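Local coordinates for protein glucoamylase (Thermoanaerobacterium thermosaccharolyticum, PDB 1LF6) that hydrolyses alpha-1,4-linked glucans as a family 15 glycoside hydrolase, probably releasing beta-D-glucose stepwise from non-reducing chain ends, at residues Ser34-Thr42 and Ala628-Glu636; Gly168-Leu179 and Leu190-Ile201. One frame throughout, in Å; residues are numbered along the deposited sequence.

Interaction 1. Residues Ser34-Thr42 and Ala628-Glu636; sequences SAQKQGVGT and ANEGGIISE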
loop_
_atom_site.group_PDB
_atom_site.type_symbol
_atom_site.label_atom_id
_atom_site.label_comp_id
_atom_site.label_asym_id
_atom_site.label_seq_id
_atom_site.Cartn_x
_atom_site.Cartn_y
_atom_site.Cartn_z
ATOM N N SER A 34 -10.475 7.091 -4.067
ATOM C CA SER A 34 -9.687 6.446 -5.105
ATOM C C SER A 34 -8.404 5.897 -4.484
ATOM O O SER A 34 -7.768 6.563 -3.658
ATOM C CB SER A 34 -9.337 7.452 -6.200
ATOM O OG SER A 34 -8.418 6.899 -7.122
ATOM N N ALA A 35 -8.025 4.688 -4.890
ATOM C CA ALA A 35 -6.827 4.040 -4.370
ATOM C C ALA A 35 -5.528 4.589 -4.965
ATOM O O ALA A 35 -4.438 4.256 -4.493
ATOM C CB ALA A 35 -6.911 2.531 -4.592
ATOM N N GLN A 36 -5.638 5.410 -6.006
ATOM C CA GLN A 36 -4.461 6.027 -6.623
ATOM C C GLN A 36 -4.101 7.203 -5.716
ATOM O O GLN A 36 -4.850 8.179 -5.610
ATOM C CB GLN A 36 -4.789 6.502 -8.048
ATOM C CG GLN A 36 -3.881 7.597 -8.597
ATOM C CD GLN A 36 -2.416 7.181 -8.760
ATOM O OE1 GLN A 36 -1.575 8.012 -9.101
ATOM N NE2 GLN A 36 -2.108 5.901 -8.520
ATOM N N LYS A 37 -2.955 7.100 -5.052
ATOM C CA LYS A 37 -2.541 8.134 -4.122
ATOM C C LYS A 37 -1.424 9.042 -4.605
ATOM O O LYS A 37 -0.456 8.591 -5.215
ATOM C CB LYS A 37 -2.128 7.494 -2.788
ATOM C CG LYS A 37 -3.184 6.589 -2.176
ATOM C CD LYS A 37 -4.492 7.328 -1.943
ATOM C CE LYS A 37 -5.501 6.437 -1.240
ATOM N NZ LYS A 37 -6.833 7.103 -1.089
ATOM N N GLN A 38 -1.573 10.329 -4.312
ATOM C CA GLN A 38 -0.576 11.337 -4.670
ATOM C C GLN A 38 0.509 11.315 -3.611
ATOM O O GLN A 38 1.631 11.764 -3.845
ATOM C CB GLN A 38 -1.211 12.729 -4.699
ATOM C CG GLN A 38 -2.079 13.005 -5.906
ATOM C CD GLN A 38 -2.791 14.332 -5.787
ATOM O OE1 GLN A 38 -3.624 14.518 -4.904
ATOM N NE2 GLN A 38 -2.462 15.267 -6.670
ATOM N N GLY A 39 0.162 10.789 -2.441
ATOM C CA GLY A 39 1.126 10.714 -1.360
ATOM C C GLY A 39 0.590 10.011 -0.132
ATOM O O GLY A 39 -0.621 9.842 0.024
ATOM N N VAL A 40 1.506 9.586 0.728
ATOM C CA VAL A 40 1.158 8.919 1.970
ATOM C C VAL A 40 2.172 9.384 3.004
ATOM O O VAL A 40 3.312 9.690 2.659
ATOM C CB VAL A 40 1.213 7.375 1.842
ATOM C CG1 VAL A 40 0.253 6.912 0.756
ATOM C CG2 VAL A 40 2.640 6.918 1.535
ATOM N N GLY A 41 1.766 9.455 4.268
ATOM C CA GLY A 41 2.704 9.899 5.280
ATOM C C GLY A 41 2.321 9.619 6.716
ATOM O O GLY A 41 1.203 9.220 7.021
ATOM N N THR A 42 3.283 9.843 7.598
ATOM C CA THR A 42 3.108 9.642 9.024
ATOM C C THR A 42 4.408 10.120 9.656
ATOM O O THR A 42 5.440 10.184 8.983
ATOM C CB THR A 42 2.884 8.147 9.357
ATOM O OG1 THR A 42 2.515 8.009 10.734
ATOM C CG2 THR A 42 4.147 7.343 9.088
ATOM N N ALA A 628 5.957 5.260 -12.008
ATOM C CA ALA A 628 5.577 5.934 -10.779
ATOM C C ALA A 628 4.842 7.216 -11.156
ATOM O O ALA A 628 5.093 7.789 -12.222
ATOM C CB ALA A 628 6.824 6.258 -9.940
ATOM N N ASN A 629 3.923 7.658 -10.298
ATOM C CA ASN A 629 3.189 8.885 -10.583
ATOM C C ASN A 629 3.973 10.120 -10.133
ATOM O O ASN A 629 5.147 10.033 -9.756
ATOM C CB ASN A 629 1.800 8.881 -9.924
ATOM C CG ASN A 629 1.854 8.822 -8.404
ATOM O OD1 ASN A 629 2.836 9.217 -7.782
ATOM N ND2 ASN A 629 0.773 8.338 -7.800
ATOM N N GLU A 630 3.305 11.267 -10.180
ATOM C CA GLU A 630 3.898 12.537 -9.808
ATOM C C GLU A 630 4.399 12.542 -8.368
ATOM O O GLU A 630 5.385 13.202 -8.057
ATOM C CB GLU A 630 2.881 13.654 -10.023
ATOM C CG GLU A 630 3.402 15.042 -9.752
ATOM C CD GLU A 630 2.445 16.095 -10.251
ATOM O OE1 GLU A 630 2.679 16.643 -11.352
ATOM O OE2 GLU A 630 1.449 16.360 -9.549
ATOM N N GLY A 631 3.728 11.795 -7.498
ATOM C CA GLY A 631 4.149 11.725 -6.109
ATOM C C GLY A 631 5.221 10.680 -5.845
ATOM O O GLY A 631 5.607 10.452 -4.692
ATOM N N GLY A 632 5.707 10.046 -6.909
ATOM C CA GLY A 632 6.728 9.024 -6.765
ATOM C C GLY A 632 6.140 7.714 -6.267
ATOM O O GLY A 632 6.861 6.839 -5.793
ATOM N N ILE A 633 4.824 7.572 -6.381
ATOM C CA ILE A 633 4.139 6.370 -5.926
ATOM C C ILE A 633 3.873 5.406 -7.073
ATOM O O ILE A 633 3.378 5.794 -8.137
ATOM C CB ILE A 633 2.827 6.748 -5.193
ATOM C CG1 ILE A 633 3.189 7.375 -3.836
ATOM C CG2 ILE A 633 1.908 5.529 -5.042
ATOM C CD1 ILE A 633 2.017 7.878 -3.029
ATOM N N ILE A 634 4.247 4.149 -6.851
ATOM C CA ILE A 634 4.075 3.097 -7.844
ATOM C C ILE A 634 2.834 2.281 -7.501
ATOM O O ILE A 634 2.674 1.801 -6.374
ATOM C CB ILE A 634 5.300 2.146 -7.883
ATOM C CG1 ILE A 634 6.585 2.951 -8.134
ATOM C CG2 ILE A 634 5.113 1.095 -8.976
ATOM C CD1 ILE A 634 7.864 2.114 -8.067
ATOM N N SER A 635 1.957 2.127 -8.482
ATOM C CA SER A 635 0.737 1.364 -8.282
ATOM C C SER A 635 0.983 -0.109 -8.564
ATOM O O SER A 635 2.018 -0.492 -9.100
ATOM C CB SER A 635 -0.373 1.876 -9.209
ATOM O OG SER A 635 -0.081 1.570 -10.564
ATOM N N GLU A 636 0.014 -0.930 -8.185
ATOM C CA GLU A 636 0.079 -2.358 -8.415
ATOM C C GLU A 636 -0.026 -2.631 -9.917
ATOM O O GLU A 636 0.661 -3.505 -10.451
ATOM C CB GLU A 636 -1.080 -3.031 -7.681
ATOM C CG GLU A 636 -1.266 -4.506 -7.981
ATOM C CD GLU A 636 -2.505 -5.059 -7.314
ATOM O OE1 GLU A 636 -2.418 -5.443 -6.130
ATOM O OE2 GLU A 636 -3.568 -5.085 -7.974
HETATM O O HOH W 1 1.014 5.128 -9.169
HETATM O O HOH W 2 -0.615 14.598 -8.726
#
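Where the N-terminal beta-sandwich meets the (alpha/alpha) barrel, N629 and I633 of the loop after barrel helix 618-627 pack against Q36 and K37, which lead into edge strand 39-42, and G39 at its start. A type I beta turn, N629 to G632, shapes the loop. N629 ND2 is shared between two acceptors: OE1 of Q36 at 2.7 Å and the backbone O of K37 at 2.9 Å. Q36 OE1 lies close to the plane of the N629 amide, yet the donor stands above the carbonyl plane of the glutamine, the two amides being turned 80° against each other. With CG wedged between its backbone N and carbonyl carbon (chi1 63°), N629 sends its other amide atom, OD1, back to its own loop, where it accepts a bond from I633 N (2.9 Å) and a weak one from G631 N. Without the amide, as with an alanine here, Q36 OE1 and K37 O would probably lose their common donor and the turn its side-chain acceptor. Beside the amide, CD1 of I633 presses on G39 CA at a tight 3.4 Å and reaches CG1 of V40 at 4.3 Å; I304 of helix 296-306 touches the side chains of I633 and V40. G631 CA makes a CH...O contact with Q38 O (3.4 Å), and a beta carbon there would collide with that oxygen. Two waters extend the seam, one joining Q36 NE2 to I633 O, the other Q38 NE2 to E630 OE2, while Q38 OE1 is held by G57 N. Q36 lies about 9 Å, side chain to side chain, from the probable substrate-binding W325. The junction is therefore joined chiefly through neutral amides and backbone carbonyls, with one isoleucine methyl packed alongside.

Interaction 2. Residues Gly168-Leu179 and Leu190-Ile201; sequences GYVIKANNNEML and LSSNIGWKGYSI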
loop_
_atom_site.group_PDB
_atom_site.type_symbol
_atom_site.label_atom_id
_atom_site.label_comp_id
_atom_site.label_asym_id
_atom_site.label_seq_id
_atom_site.Cartn_x
_atom_site.Cartn_y
_atom_site.Cartn_z
ATOM N N GLY A 168 -21.904 12.778 14.785
ATOM C CA GLY A 168 -21.260 14.073 14.685
ATOM C C GLY A 168 -21.928 15.117 15.561
ATOM O O GLY A 168 -23.146 15.097 15.746
ATOM N N TYR A 169 -21.125 16.026 16.102
ATOM C CA TYR A 169 -21.620 17.096 16.957
ATOM C C TYR A 169 -20.583 18.210 17.078
ATOM O O TYR A 169 -19.470 18.092 16.563
ATOM C CB TYR A 169 -21.985 16.542 18.337
ATOM C CG TYR A 169 -20.883 15.755 19.007
ATOM C CD1 TYR A 169 -20.091 16.331 19.999
ATOM C CD2 TYR A 169 -20.642 14.427 18.659
ATOM C CE1 TYR A 169 -19.088 15.600 20.633
ATOM C CE2 TYR A 169 -19.642 13.689 19.282
ATOM C CZ TYR A 169 -18.873 14.278 20.267
ATOM O OH TYR A 169 -17.898 13.539 20.891
ATOM N N VAL A 170 -20.954 19.295 17.754
ATOM C CA VAL A 170 -20.051 20.427 17.913
ATOM C C VAL A 170 -19.849 20.799 19.379
ATOM O O VAL A 170 -20.781 20.744 20.184
ATOM C CB VAL A 170 -20.585 21.665 17.154
ATOM C CG1 VAL A 170 -19.537 22.763 17.131
ATOM C CG2 VAL A 170 -20.988 21.275 15.741
ATOM N N ILE A 171 -18.619 21.163 19.722
ATOM C CA ILE A 171 -18.300 21.568 21.081
ATOM C C ILE A 171 -17.450 22.826 21.023
ATOM O O ILE A 171 -17.205 23.379 19.949
ATOM C CB ILE A 171 -17.498 20.493 21.840
ATOM C CG1 ILE A 171 -16.150 20.270 21.151
ATOM C CG2 ILE A 171 -18.294 19.202 21.918
ATOM C CD1 ILE A 171 -15.182 19.424 21.951
ATOM N N LYS A 172 -17.009 23.271 22.189
ATOM C CA LYS A 172 -16.167 24.445 22.283
ATOM C C LYS A 172 -15.135 24.148 23.361
ATOM O O LYS A 172 -15.478 23.919 24.524
ATOM C CB LYS A 172 -17.004 25.670 22.651
ATOM C CG LYS A 172 -16.344 26.996 22.311
ATOM C CD LYS A 172 -17.281 28.163 22.582
ATOM C CE LYS A 172 -16.665 29.486 22.155
ATOM N NZ LYS A 172 -17.552 30.648 22.456
ATOM N N ALA A 173 -13.872 24.110 22.958
ATOM C CA ALA A 173 -12.784 23.840 23.883
ATOM C C ALA A 173 -11.953 25.106 24.005
ATOM O O ALA A 173 -11.326 25.541 23.039
ATOM C CB ALA A 173 -11.929 22.687 23.364
ATOM N N ASN A 174 -11.959 25.701 25.195
ATOM C CA ASN A 174 -11.211 26.931 25.436
ATOM C C ASN A 174 -11.513 27.954 24.344
ATOM O O ASN A 174 -10.608 28.473 23.692
ATOM C CB ASN A 174 -9.710 26.630 25.482
ATOM C CG ASN A 174 -9.310 25.853 26.725
ATOM O OD1 ASN A 174 -10.067 25.014 27.218
ATOM N ND2 ASN A 174 -8.111 26.119 27.229
ATOM N N ASN A 175 -12.799 28.226 24.148
ATOM C CA ASN A 175 -13.250 29.190 23.152
ATOM C C ASN A 175 -12.874 28.806 21.727
ATOM O O ASN A 175 -12.753 29.665 20.854
ATOM C CB ASN A 175 -12.691 30.576 23.476
ATOM C CG ASN A 175 -13.098 31.056 24.852
ATOM O OD1 ASN A 175 -14.287 31.112 25.177
ATOM N ND2 ASN A 175 -12.113 31.406 25.673
ATOM N N ASN A 176 -12.686 27.512 21.496
ATOM C CA ASN A 176 -12.336 27.019 20.170
ATOM C C ASN A 176 -13.443 26.092 19.673
ATOM O O ASN A 176 -13.709 25.051 20.277
ATOM C CB ASN A 176 -11.003 26.267 20.224
ATOM C CG ASN A 176 -9.889 26.998 19.497
ATOM O OD1 ASN A 176 -9.859 27.042 18.263
ATOM N ND2 ASN A 176 -8.968 27.584 20.258
ATOM N N GLU A 177 -14.096 26.481 18.583
ATOM C CA GLU A 177 -15.167 25.672 18.020
ATOM C C GLU A 177 -14.602 24.508 17.224
ATOM O O GLU A 177 -13.952 24.704 16.200
ATOM C CB GLU A 177 -16.067 26.516 17.118
ATOM C CG GLU A 177 -17.054 27.390 17.869
ATOM C CD GLU A 177 -18.028 28.090 16.942
ATOM O OE1 GLU A 177 -19.048 28.600 17.444
ATOM O OE2 GLU A 177 -17.775 28.132 15.716
ATOM N N MET A 178 -14.858 23.296 17.701
ATOM C CA MET A 178 -14.368 22.096 17.039
ATOM C C MET A 178 -15.505 21.162 16.636
ATOM O O MET A 178 -16.423 20.911 17.420
ATOM C CB MET A 178 -13.407 21.341 17.966
ATOM C CG MET A 178 -12.158 22.107 18.365
ATOM S SD MET A 178 -11.143 21.173 19.536
ATOM C CE MET A 178 -9.843 22.376 19.892
ATOM N N LEU A 179 -15.445 20.662 15.406
ATOM C CA LEU A 179 -16.446 19.722 14.912
ATOM C C LEU A 179 -15.974 18.350 15.378
ATOM O O LEU A 179 -14.864 17.924 15.052
ATOM C CB LEU A 179 -16.528 19.765 13.383
ATOM C CG LEU A 179 -17.343 20.905 12.763
ATOM C CD1 LEU A 179 -16.865 22.242 13.296
ATOM C CD2 LEU A 179 -17.222 20.857 11.244
ATOM N N LEU A 190 -12.085 18.382 14.698
ATOM C CA LEU A 190 -11.665 19.232 13.592
ATOM C C LEU A 190 -11.642 20.679 14.089
ATOM O O LEU A 190 -12.640 21.169 14.616
ATOM C CB LEU A 190 -12.652 19.106 12.433
ATOM C CG LEU A 190 -12.188 19.449 11.018
ATOM C CD1 LEU A 190 -13.406 19.662 10.143
ATOM C CD2 LEU A 190 -11.337 20.692 11.018
ATOM N N SER A 191 -10.511 21.358 13.918
ATOM C CA SER A 191 -10.384 22.741 14.366
ATOM C C SER A 191 -9.720 23.647 13.337
ATOM O O SER A 191 -9.122 23.181 12.366
ATOM C CB SER A 191 -9.595 22.800 15.677
ATOM O OG SER A 191 -8.268 22.336 15.495
ATOM N N SER A 192 -9.833 24.953 13.567
ATOM C CA SER A 192 -9.251 25.960 12.684
ATOM C C SER A 192 -8.519 26.993 13.538
ATOM O O SER A 192 -9.020 27.397 14.586
ATOM C CB SER A 192 -10.354 26.643 11.874
ATOM O OG SER A 192 -9.816 27.612 10.993
ATOM N N ASN A 193 -7.338 27.415 13.097
ATOM C CA ASN A 193 -6.570 28.399 13.850
ATOM C C ASN A 193 -7.298 29.744 13.860
ATOM O O ASN A 193 -7.095 30.565 14.757
ATOM C CB ASN A 193 -5.164 28.553 13.256
ATOM C CG ASN A 193 -5.165 29.239 11.905
ATOM O OD1 ASN A 193 -5.957 28.907 11.026
ATOM N ND2 ASN A 193 -4.264 30.199 11.730
ATOM N N ILE A 194 -8.156 29.955 12.867
ATOM C CA ILE A 194 -8.925 31.188 12.769
ATOM C C ILE A 194 -10.403 30.912 13.018
ATOM O O ILE A 194 -11.246 31.788 12.825
ATOM C CB ILE A 194 -8.792 31.835 11.380
ATOM C CG1 ILE A 194 -9.267 30.860 10.303
ATOM C CG2 ILE A 194 -7.360 32.259 11.145
ATOM C CD1 ILE A 194 -9.413 31.490 8.930
ATOM N N GLY A 195 -10.711 29.691 13.440
ATOM C CA GLY A 195 -12.091 29.328 13.709
ATOM C C GLY A 195 -12.919 29.161 12.447
ATOM O O GLY A 195 -12.373 29.124 11.341
ATOM N N TRP A 196 -14.238 29.067 12.607
ATOM C CA TRP A 196 -15.136 28.893 11.469
ATOM C C TRP A 196 -16.106 30.059 11.333
ATOM O O TRP A 196 -16.503 30.669 12.326
ATOM C CB TRP A 196 -15.946 27.601 11.619
ATOM C CG TRP A 196 -15.144 26.429 12.083
ATOM C CD1 TRP A 196 -15.128 25.889 13.338
ATOM C CD2 TRP A 196 -14.228 25.656 11.303
ATOM N NE1 TRP A 196 -14.261 24.826 13.388
ATOM C CE2 TRP A 196 -13.693 24.660 12.152
ATOM C CE3 TRP A 196 -13.804 25.706 9.969
ATOM C CZ2 TRP A 196 -12.756 23.722 11.708
ATOM C CZ3 TRP A 196 -12.872 24.772 9.529
ATOM C CH2 TRP A 196 -12.359 23.793 10.398
ATOM N N LYS A 197 -16.488 30.360 10.097
ATOM C CA LYS A 197 -17.434 31.431 9.831
ATOM C C LYS A 197 -18.828 30.835 9.986
ATOM O O LYS A 197 -19.830 31.548 10.001
ATOM C CB LYS A 197 -17.250 31.958 8.408
ATOM C CG LYS A 197 -18.172 33.113 8.056
ATOM C CD LYS A 197 -17.874 33.671 6.672
ATOM C CE LYS A 197 -18.745 34.885 6.375
ATOM N NZ LYS A 197 -18.415 35.494 5.055
ATOM N N GLY A 198 -18.870 29.511 10.102
ATOM C CA GLY A 198 -20.128 28.799 10.251
ATOM C C GLY A 198 -19.894 27.305 10.101
ATOM O O GLY A 198 -18.931 26.891 9.452
ATOM N N TYR A 199 -20.764 26.495 10.697
ATOM C CA TYR A 199 -20.630 25.045 10.622
ATOM C C TYR A 199 -21.970 24.345 10.438
ATOM O O TYR A 199 -23.029 24.942 10.640
ATOM C CB TYR A 199 -19.948 24.524 11.889
ATOM C CG TYR A 199 -20.643 24.935 13.172
ATOM C CD1 TYR A 199 -21.876 24.386 13.530
ATOM C CD2 TYR A 199 -20.081 25.894 14.012
ATOM C CE1 TYR A 199 -22.532 24.784 14.695
ATOM C CE2 TYR A 199 -20.726 26.300 15.177
ATOM C CZ TYR A 199 -21.951 25.744 15.515
ATOM O OH TYR A 199 -22.593 26.152 16.667
ATOM N N SER A 200 -21.913 23.072 10.056
ATOM C CA SER A 200 -23.116 22.271 9.853
ATOM C C SER A 200 -22.773 20.799 9.652
ATOM O O SER A 200 -21.915 20.449 8.839
ATOM C CB SER A 200 -23.902 22.778 8.642
ATOM O OG SER A 200 -25.107 22.050 8.482
ATOM N N ILE A 201 -23.449 19.941 10.404
ATOM C CA ILE A 201 -23.243 18.504 10.309
ATOM C C ILE A 201 -24.506 17.907 9.700
ATOM O O ILE A 201 -25.535 17.788 10.371
ATOM C CB ILE A 201 -22.997 17.899 11.701
ATOM C CG1 ILE A 201 -21.826 18.626 12.370
ATOM C CG2 ILE A 201 -22.704 16.407 11.581
ATOM C CD1 ILE A 201 -21.609 18.257 13.815
HETATM O O HOH W 3 -15.278 29.367 15.286
#
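L179 and L190 form an antiparallel hydrogen-bonded pair of the beta hairpin 176-183/186-192, in the N-terminal beta-sandwich domain. L190 O receives L179 N at 3.0 Å on a lone pair in its carbonyl plane, and L190 N returns a straighter bond to L179 O (2.8 Å). Two residues back, E177 O is taken by a side chain instead: W196 NE1 donates to it at 2.8 Å, a bent bond with the donor above the carbonyl plane. With CG anti to the W196 carbonyl carbon (chi1 -43°), the indole is carried to this oxygen, and S192 CB lies over one face near the rim. The W196 backbone N gives its hydrogen to a water, which in turn donates to E177 OE2, so the glutamate meets W196 through both its main chain and its carboxylate. That carboxylate also lies at the edge of the Y199 ring, the two planes 71° apart. In the type I turn from S192 to G195, S192 OG donates to G195 O, while S192 O accepts from G195 N. Strand 198-203 belongs to the other sheet and faces strands 166-173 and 176-183 through side chains: L179 CD1 sits 4.1 Å from Y199 CB, and I201 CD1 fits against the backbone of G168 and Y169, where a beta carbon on G168 would clash with I201 CG2. F17 touches both V170 and Y199. V170 CG1 stands over the centre of the Y199 ring in a CH-pi contact, 4.2 Å from the centroid and 11° off the ring normal.

In the fold
From the N terminus the chain first passes 34-42, which supplies one outermost strand of the seven-stranded sheet and waits nearly 600 residues for its partner. Well before that, interaction 2 closes a short loop: only ten residues separate 168-179 from 190-201, and the second segment crosses from the ten-stranded sheet to strand 198-203, the opposite outermost strand of the seven-stranded one. After the rest of the sandwich and most of the helical barrel, 628-636 returns to complete interaction 1, whose long loop therefore encloses interaction 2. Their centres lie 31 Å apart. Interaction 2 joins the two sheets within one domain, whereas interaction 1 ties that domain to the barrel.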